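Local atomic coordinates of ketosynthase (Streptomyces sp. MSC090213JE08, PDB entry 6KXD), a protein that forms, with a partner ketosynthase chain, the ketosynthase/chain length factor pair of ishigamide polyketide synthesis, and probably acts as its chain length factor. Residues B[82-86]-B[145-151]; B[28-32]-B[45-49]; B[154-159]-B[170-174]. All coordinates share one frame; numbering follows the deposited sequence.

Contact 1: residues B[82-86]-B[145-151]; sequences AKMDR and DAGRIPF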
loop_
_atom_site.group_PDB
_atom_site.type_symbol
_atom_site.label_atom_id
_atom_site.label_comp_id
_atom_site.label_asym_id
_atom_site.label_seq_id
_atom_site.Cartn_x
_atom_site.Cartn_y
_atom_site.Cartn_z
ATOM N N ALA B 82 25.214 1.918 -2.603
ATOM C CA ALA B 82 25.635 2.796 -3.731
ATOM C C ALA B 82 24.430 3.233 -4.588
ATOM O O ALA B 82 24.430 4.335 -5.097
ATOM C CB ALA B 82 26.673 2.082 -4.570
ATOM N N LYS B 83 23.484 2.321 -4.803
ATOM C CA LYS B 83 22.322 2.531 -5.661
ATOM C C LYS B 83 21.049 2.723 -4.825
ATOM O O LYS B 83 19.934 2.803 -5.370
ATOM C CB LYS B 83 22.146 1.309 -6.555
ATOM C CG LYS B 83 23.314 0.997 -7.484
ATOM C CD LYS B 83 23.948 2.249 -7.977
ATOM C CE LYS B 83 24.597 2.149 -9.346
ATOM N NZ LYS B 83 24.739 3.519 -9.902
ATOM N N MET B 84 21.202 2.767 -3.503
ATOM C CA MET B 84 20.066 2.832 -2.599
ATOM C C MET B 84 19.349 4.168 -2.756
ATOM O O MET B 84 19.955 5.238 -2.747
ATOM C CB MET B 84 20.493 2.690 -1.140
ATOM C CG MET B 84 19.334 2.832 -0.174
ATOM S SD MET B 84 19.815 2.534 1.512
ATOM C CE MET B 84 20.285 0.808 1.433
ATOM N N ASP B 85 18.024 4.090 -2.828
ATOM C CA ASP B 85 17.231 5.303 -2.902
ATOM C C ASP B 85 17.199 5.974 -1.529
ATOM O O ASP B 85 17.239 5.345 -0.456
ATOM C CB ASP B 85 15.820 5.005 -3.394
ATOM C CG ASP B 85 15.110 4.043 -2.467
ATOM O OD1 ASP B 85 15.625 2.931 -2.252
ATOM O OD2 ASP B 85 14.053 4.437 -1.915
ATOM N N ARG B 86 17.047 7.285 -1.556
ATOM C CA ARG B 86 17.079 8.070 -0.385
ATOM C C ARG B 86 15.903 7.680 0.526
ATOM O O ARG B 86 16.068 7.666 1.715
ATOM C CB ARG B 86 17.084 9.530 -0.794
ATOM C CG ARG B 86 17.230 10.504 0.351
ATOM C CD ARG B 86 17.359 11.868 -0.280
ATOM N NE ARG B 86 17.544 12.896 0.700
ATOM C CZ ARG B 86 18.706 13.226 1.239
ATOM N NH1 ARG B 86 19.809 12.604 0.853
ATOM N NH2 ARG B 86 18.754 14.158 2.175
ATOM N N ASP B 145 19.929 1.373 -15.381
ATOM C CA ASP B 145 20.740 0.995 -14.196
ATOM C C ASP B 145 20.033 -0.156 -13.470
ATOM O O ASP B 145 19.130 0.043 -12.658
ATOM C CB ASP B 145 21.015 2.228 -13.337
ATOM C CG ASP B 145 21.925 1.967 -12.151
ATOM O OD1 ASP B 145 22.122 0.789 -11.825
ATOM O OD2 ASP B 145 22.389 2.953 -11.563
ATOM N N ALA B 146 20.456 -1.382 -13.762
ATOM C CA ALA B 146 19.796 -2.584 -13.277
ATOM C C ALA B 146 19.950 -2.715 -11.754
ATOM O O ALA B 146 19.106 -3.327 -11.127
ATOM C CB ALA B 146 20.313 -3.803 -13.991
ATOM N N GLY B 147 21.020 -2.140 -11.205
ATOM C CA GLY B 147 21.301 -2.169 -9.771
ATOM C C GLY B 147 20.295 -1.314 -9.009
ATOM O O GLY B 147 20.080 -1.523 -7.849
ATOM N N ARG B 148 19.667 -0.352 -9.698
ATOM C CA ARG B 148 18.659 0.552 -9.051
ATOM C C ARG B 148 17.300 -0.141 -8.962
ATOM O O ARG B 148 16.455 0.298 -8.166
ATOM C CB ARG B 148 18.511 1.888 -9.788
ATOM C CG ARG B 148 19.724 2.808 -9.770
ATOM C CD ARG B 148 19.914 3.711 -8.575
ATOM N NE ARG B 148 18.893 4.739 -8.417
ATOM C CZ ARG B 148 18.827 5.878 -9.106
ATOM N NH1 ARG B 148 19.626 6.081 -10.137
ATOM N NH2 ARG B 148 17.947 6.809 -8.769
ATOM N N ILE B 149 17.077 -1.218 -9.725
ATOM C CA ILE B 149 15.747 -1.798 -9.879
ATOM C C ILE B 149 15.175 -2.303 -8.549
ATOM O O ILE B 149 14.027 -2.041 -8.224
ATOM C CB ILE B 149 15.776 -2.896 -10.969
ATOM C CG1 ILE B 149 15.914 -2.273 -12.364
ATOM C CG2 ILE B 149 14.564 -3.797 -10.876
ATOM C CD1 ILE B 149 15.875 -3.283 -13.495
ATOM N N PRO B 150 15.923 -3.052 -7.715
ATOM C CA PRO B 150 15.354 -3.534 -6.451
ATOM C C PRO B 150 14.726 -2.366 -5.650
ATOM O O PRO B 150 13.523 -2.398 -5.181
ATOM C CB PRO B 150 16.562 -4.207 -5.777
ATOM C CG PRO B 150 17.503 -4.565 -6.914
ATOM C CD PRO B 150 17.305 -3.482 -7.958
ATOM N N PHE B 151 15.431 -1.240 -5.655
ATOM C CA PHE B 151 15.099 -0.106 -4.837
ATOM C C PHE B 151 13.800 0.567 -5.291
ATOM O O PHE B 151 13.221 1.302 -4.530
ATOM C CB PHE B 151 16.272 0.876 -4.816
ATOM C CG PHE B 151 17.503 0.276 -4.199
ATOM C CD1 PHE B 151 17.603 0.133 -2.822
ATOM C CD2 PHE B 151 18.561 -0.154 -4.986
ATOM C CE1 PHE B 151 18.734 -0.432 -2.249
ATOM C CE2 PHE B 151 19.696 -0.706 -4.406
ATOM C CZ PHE B 151 19.782 -0.849 -3.038
HETATM O O HOH W 1 17.738 4.053 -6.209
HETATM O O HOH W 2 12.082 2.794 -2.673
#
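The Phe151 ring lies flat beneath the backbone of Lys83 and Met84. Met84 CA stands over the middle of one face, 3.6 Å from the centroid, as a CH-pi contact, while Lys83 C sits above the same face nearer the rim. In the ring plane, at its edge, is the carbonyl O of Arg148. Met84 runs across the ring at about a right angle, CB touching Phe151 CE1 at 3.8 Å before the chain heads off to helix 72-76. Asp85 OD1 approaches Phe151 CB to 3.3 Å, with its carboxylate turned 53° from the ring.

The guanidinium of Arg148 has a water at its edge, in plane. That water accepts from Arg148 NE (2.6 Å) and donates to Lys83 O (2.7 Å), a bridge between side chain and backbone; the far end of Arg148 forms a salt bridge with Asp130. Toward solvent, Lys83 reaches Asp145: NZ meets the syn side of OD2 at 2.9 Å, 18° out of the carboxylate plane. A bend at chi2 (-36°) swings the lysine chain past Gly147 to get there. Gly147 N, in turn, gives a weak bond to the other oxygen, OD1.

Asp85 is the N-cap of helix 86-99: its carboxylate caps a backbone N just beyond Arg86, and OD1 is hydrogen-bonded to Thr88 OG1. The contact thus packs the loop and N-cap that start helix 86-99 against helix 149-152 and the turn before it, inside the ketoacyl synthase N-terminal domain.

Contact 2: residues B[28-32]-B[45-49]; sequences VSPYG and GAKTA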
loop_
_atom_site.group_PDB
_atom_site.type_symbol
_atom_site.label_atom_id
_atom_site.label_comp_id
_atom_site.label_asym_id
_atom_site.label_seq_id
_atom_site.Cartn_x
_atom_site.Cartn_y
_atom_site.Cartn_z
ATOM N N VAL B 28 14.120 10.985 11.241
ATOM C CA VAL B 28 15.151 11.565 10.495
ATOM C C VAL B 28 14.417 12.639 9.717
ATOM O O VAL B 28 13.423 12.353 9.066
ATOM C CB VAL B 28 15.832 10.563 9.544
ATOM C CG1 VAL B 28 16.879 11.251 8.693
ATOM C CG2 VAL B 28 16.419 9.372 10.284
ATOM N N SER B 29 14.839 13.866 9.890
ATOM C CA SER B 29 13.990 14.949 9.511
ATOM C C SER B 29 14.823 16.164 9.127
ATOM O O SER B 29 16.046 16.162 9.258
ATOM C CB SER B 29 13.081 15.273 10.674
ATOM O OG SER B 29 13.809 16.032 11.623
ATOM N N PRO B 30 14.186 17.256 8.646
ATOM C CA PRO B 30 14.942 18.467 8.345
ATOM C C PRO B 30 15.623 19.090 9.573
ATOM O O PRO B 30 16.467 19.923 9.373
ATOM C CB PRO B 30 13.894 19.416 7.744
ATOM C CG PRO B 30 12.832 18.458 7.213
ATOM C CD PRO B 30 12.779 17.348 8.232
ATOM N N TYR B 31 15.292 18.609 10.785
ATOM C CA TYR B 31 15.977 18.957 12.011
ATOM C C TYR B 31 17.285 18.203 12.181
ATOM O O TYR B 31 18.100 18.651 12.942
ATOM C CB TYR B 31 15.107 18.684 13.225
ATOM C CG TYR B 31 13.977 19.672 13.330
ATOM C CD1 TYR B 31 14.238 21.023 13.165
ATOM C CD2 TYR B 31 12.683 19.284 13.615
ATOM C CE1 TYR B 31 13.233 21.964 13.255
ATOM C CE2 TYR B 31 11.662 20.221 13.725
ATOM C CZ TYR B 31 11.943 21.567 13.539
ATOM O OH TYR B 31 10.992 22.551 13.609
ATOM N N GLY B 32 17.448 17.077 11.483
ATOM C CA GLY B 32 18.653 16.315 11.575
ATOM C C GLY B 32 18.367 14.844 11.673
ATOM O O GLY B 32 17.252 14.384 11.444
ATOM N N GLY B 45 10.999 25.275 17.995
ATOM C CA GLY B 45 10.326 25.782 16.818
ATOM C C GLY B 45 11.328 26.308 15.820
ATOM O O GLY B 45 11.161 27.409 15.271
ATOM N N ALA B 46 12.384 25.523 15.579
ATOM C CA ALA B 46 13.483 25.935 14.733
ATOM C C ALA B 46 13.059 25.884 13.263
ATOM O O ALA B 46 12.210 25.080 12.885
ATOM C CB ALA B 46 14.689 25.060 14.987
ATOM N N LYS B 47 13.687 26.734 12.432
ATOM C CA LYS B 47 13.534 26.724 10.978
ATOM C C LYS B 47 14.502 25.690 10.397
ATOM O O LYS B 47 15.452 25.354 11.048
ATOM C CB LYS B 47 13.831 28.101 10.378
ATOM C CG LYS B 47 12.986 29.216 10.966
ATOM C CD LYS B 47 12.715 30.353 10.006
ATOM C CE LYS B 47 12.326 31.632 10.718
ATOM N NZ LYS B 47 10.985 32.092 10.298
ATOM N N THR B 48 14.238 25.212 9.175
ATOM C CA THR B 48 15.008 24.109 8.581
ATOM C C THR B 48 15.342 24.359 7.107
ATOM O O THR B 48 16.159 23.642 6.533
ATOM C CB THR B 48 14.279 22.769 8.770
ATOM O OG1 THR B 48 13.106 22.719 7.956
ATOM C CG2 THR B 48 13.904 22.529 10.212
ATOM N N ALA B 49 14.721 25.376 6.510
ATOM C CA ALA B 49 14.891 25.671 5.126
ATOM C C ALA B 49 16.370 25.996 4.893
ATOM O O ALA B 49 16.982 26.667 5.685
ATOM C CB ALA B 49 13.982 26.804 4.703
#
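Tyr31 reaches across to Ala46 with its hydroxyl, OH donating to Ala46 O over 2.9 Å. The donor lies in the carbonyl plane, on a lone pair, with a C=O...donor angle of 142°. The carbonyl group stands at the edge of the phenol ring, near its plane, and Ala46 CB touches CE1 of the ring at 3.8 Å. Beside the tyrosine, Pro30 presses its CB against the branch point of Thr48, 3.5 Å from Thr48 CB and 3.4 Å from Thr48 OG1. That hydroxyl bonds to Leu324 O, in a third part of the chain.

Both Pro30 and Tyr31 sit at the tip of a tight beta hairpin: a type I turn from Ser29 to Gly32 links strand 20-29 to the short antiparallel strand 32-33. Ser29 and Gly32 bond each other N to O in both directions, and Ser29 OG accepts from Tyr31 N at 3.1 Å, an ST turn that steadies the backbone carrying the ring. Tyr31 CG, anti to the carbonyl carbon (chi1 -72°), sends the ring across to the 45-49 loop. A phenylalanine in place of Tyr31 lacks the hydroxyl, and Ala46 O would probably be left without this donor, the loop losing its polar tie to the hairpin tip. Further out, Tyr31 also leans on Val42 of helix 35-44, and that helix ends at Gly45 in a Schellman motif. Cys65 of strand 63-65 lies against both Pro30 and Thr48.

Contact 3: residues B[154-159]-B[170-174]; sequences LNHAAG and PNTTV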
loop_
_atom_site.group_PDB
_atom_site.type_symbol
_atom_site.label_atom_id
_atom_site.label_comp_id
_atom_site.label_asym_id
_atom_site.label_seq_id
_atom_site.Cartn_x
_atom_site.Cartn_y
_atom_site.Cartn_z
ATOM N N LEU B 154 7.660 0.108 -4.570
ATOM C CA LEU B 154 7.088 1.010 -3.574
ATOM C C LEU B 154 7.271 0.450 -2.147
ATOM O O LEU B 154 7.330 1.224 -1.229
ATOM C CB LEU B 154 5.615 1.283 -3.903
ATOM C CG LEU B 154 5.343 2.020 -5.231
ATOM C CD1 LEU B 154 3.841 2.202 -5.444
ATOM C CD2 LEU B 154 6.040 3.390 -5.250
ATOM N N ASN B 155 7.286 -0.866 -1.994
ATOM C CA ASN B 155 7.376 -1.507 -0.729
ATOM C C ASN B 155 8.833 -1.729 -0.343
ATOM O O ASN B 155 9.098 -2.383 0.648
ATOM C CB ASN B 155 6.570 -2.795 -0.689
ATOM C CG ASN B 155 7.039 -3.852 -1.664
ATOM O OD1 ASN B 155 7.876 -3.551 -2.542
ATOM N ND2 ASN B 155 6.463 -5.032 -1.547
ATOM N N HIS B 156 9.781 -1.197 -1.110
ATOM C CA HIS B 156 11.162 -1.521 -0.858
ATOM C C HIS B 156 11.638 -1.019 0.513
ATOM O O HIS B 156 12.365 -1.755 1.177
ATOM C CB HIS B 156 12.107 -0.964 -1.898
ATOM C CG HIS B 156 13.492 -1.429 -1.630
ATOM N ND1 HIS B 156 14.419 -0.652 -0.962
ATOM C CD2 HIS B 156 14.081 -2.628 -1.864
ATOM C CE1 HIS B 156 15.553 -1.360 -0.850
ATOM N NE2 HIS B 156 15.378 -2.531 -1.399
ATOM N N ALA B 157 11.289 0.209 0.909
ATOM C CA ALA B 157 11.753 0.714 2.221
ATOM C C ALA B 157 11.281 -0.207 3.360
ATOM O O ALA B 157 12.087 -0.582 4.258
ATOM C CB ALA B 157 11.349 2.163 2.441
ATOM N N ALA B 158 10.010 -0.652 3.340
ATOM C CA ALA B 158 9.472 -1.455 4.394
ATOM C C ALA B 158 10.197 -2.815 4.412
ATOM O O ALA B 158 10.555 -3.311 5.462
ATOM C CB ALA B 158 7.973 -1.570 4.244
ATOM N N GLY B 159 10.379 -3.384 3.222
ATOM C CA GLY B 159 11.064 -4.651 3.004
ATOM C C GLY B 159 12.515 -4.586 3.435
ATOM O O GLY B 159 13.022 -5.532 4.074
ATOM N N PRO B 170 4.533 -9.339 9.649
ATOM C CA PRO B 170 3.790 -8.650 8.587
ATOM C C PRO B 170 4.584 -7.418 8.123
ATOM O O PRO B 170 5.206 -6.690 8.911
ATOM C CB PRO B 170 2.498 -8.242 9.294
ATOM C CG PRO B 170 2.342 -9.307 10.367
ATOM C CD PRO B 170 3.741 -9.499 10.877
ATOM N N ASN B 171 4.590 -7.200 6.819
ATOM C CA ASN B 171 5.373 -6.159 6.223
ATOM C C ASN B 171 4.513 -5.486 5.166
ATOM O O ASN B 171 4.241 -6.106 4.161
ATOM C CB ASN B 171 6.639 -6.705 5.601
ATOM C CG ASN B 171 7.636 -5.613 5.323
ATOM O OD1 ASN B 171 7.649 -5.059 4.230
ATOM N ND2 ASN B 171 8.499 -5.347 6.295
ATOM N N THR B 172 4.098 -4.244 5.441
ATOM C CA THR B 172 3.150 -3.585 4.611
ATOM C C THR B 172 3.649 -2.170 4.303
ATOM O O THR B 172 4.321 -1.513 5.079
ATOM C CB THR B 172 1.781 -3.528 5.287
ATOM O OG1 THR B 172 1.441 -4.849 5.689
ATOM C CG2 THR B 172 0.702 -2.997 4.370
ATOM N N THR B 173 3.280 -1.683 3.112
ATOM C CA THR B 173 3.485 -0.328 2.732
ATOM C C THR B 173 2.131 0.190 2.273
ATOM O O THR B 173 1.396 -0.568 1.589
ATOM C CB THR B 173 4.511 -0.181 1.600
ATOM O OG1 THR B 173 5.672 -0.850 2.083
ATOM C CG2 THR B 173 4.852 1.249 1.268
ATOM N N VAL B 174 1.794 1.397 2.710
ATOM C CA VAL B 174 0.517 1.986 2.353
ATOM C C VAL B 174 0.848 3.359 1.791
ATOM O O VAL B 174 1.805 3.981 2.123
ATOM C CB VAL B 174 -0.498 2.078 3.511
ATOM C CG1 VAL B 174 -0.894 0.700 4.006
ATOM C CG2 VAL B 174 0.007 2.974 4.640
HETATM O O HOH W 3 8.113 0.796 1.785
#
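Leu154, Ala158 and Thr173 share one water, which accepts a hydrogen bond from Ala158 N (2.8 Å) and donates to Leu154 O (3.1 Å) and Thr173 OG1 (3.0 Å). It stands between a carbonyl and an amide four residues apart, in the place a direct i to i+4 bond could have taken, and so lets the strand's threonine join the first turn of helix 156-165. Thr173 OG1, beside its backbone N at chi1 -55°, also rests 3.2 Å from Ala158 CB, and Thr173 CG2 lies against Leu154 O.

Strand 171-174 runs parallel to strand 114-119, and helix 156-165 packs on its face that carries Asn171 and Thr173; Thr173 also makes backbone hydrogen bonds to the partner ketosynthase chain, consistent with the edge-to-edge strand pairing by which thiolase-fold dimers carry a sheet across the interface.

At the other end of the strand Asn171 bonds Ala158 O through ND2, 3.0 Å and nearly straight at 168°. The oxygen lies in the asparagine's amide plane, yet the donor stands well above the carbonyl plane of Ala158. Asn171 OD1 accepts from Asn398 ND2 of the partner chain, which fixes which way round the amide is turned.

Overall arrangement
Along the chain the three contacts come in series, contact 2 first, then contact 1, then contact 3, all within the ketoacyl synthase N-terminal domain. Contacts 1 and 3 are neighbours, centres about 16 Å apart: helices 149-152 and 156-165 follow each other, and the rings of Phe151 and His156 meet at about 65°, while His156 also bonds Thr88 of helix 86-99. Contact 2 lies across the chain's centre from contact 3, about 26 Å between centres, and about 27 Å from contact 1. Contact 3 lies at the dimer interface with hydrogen bonds to the partner ketosynthase chain, contact 1 only borders it by packing, and contact 2 joins parts of one subunit.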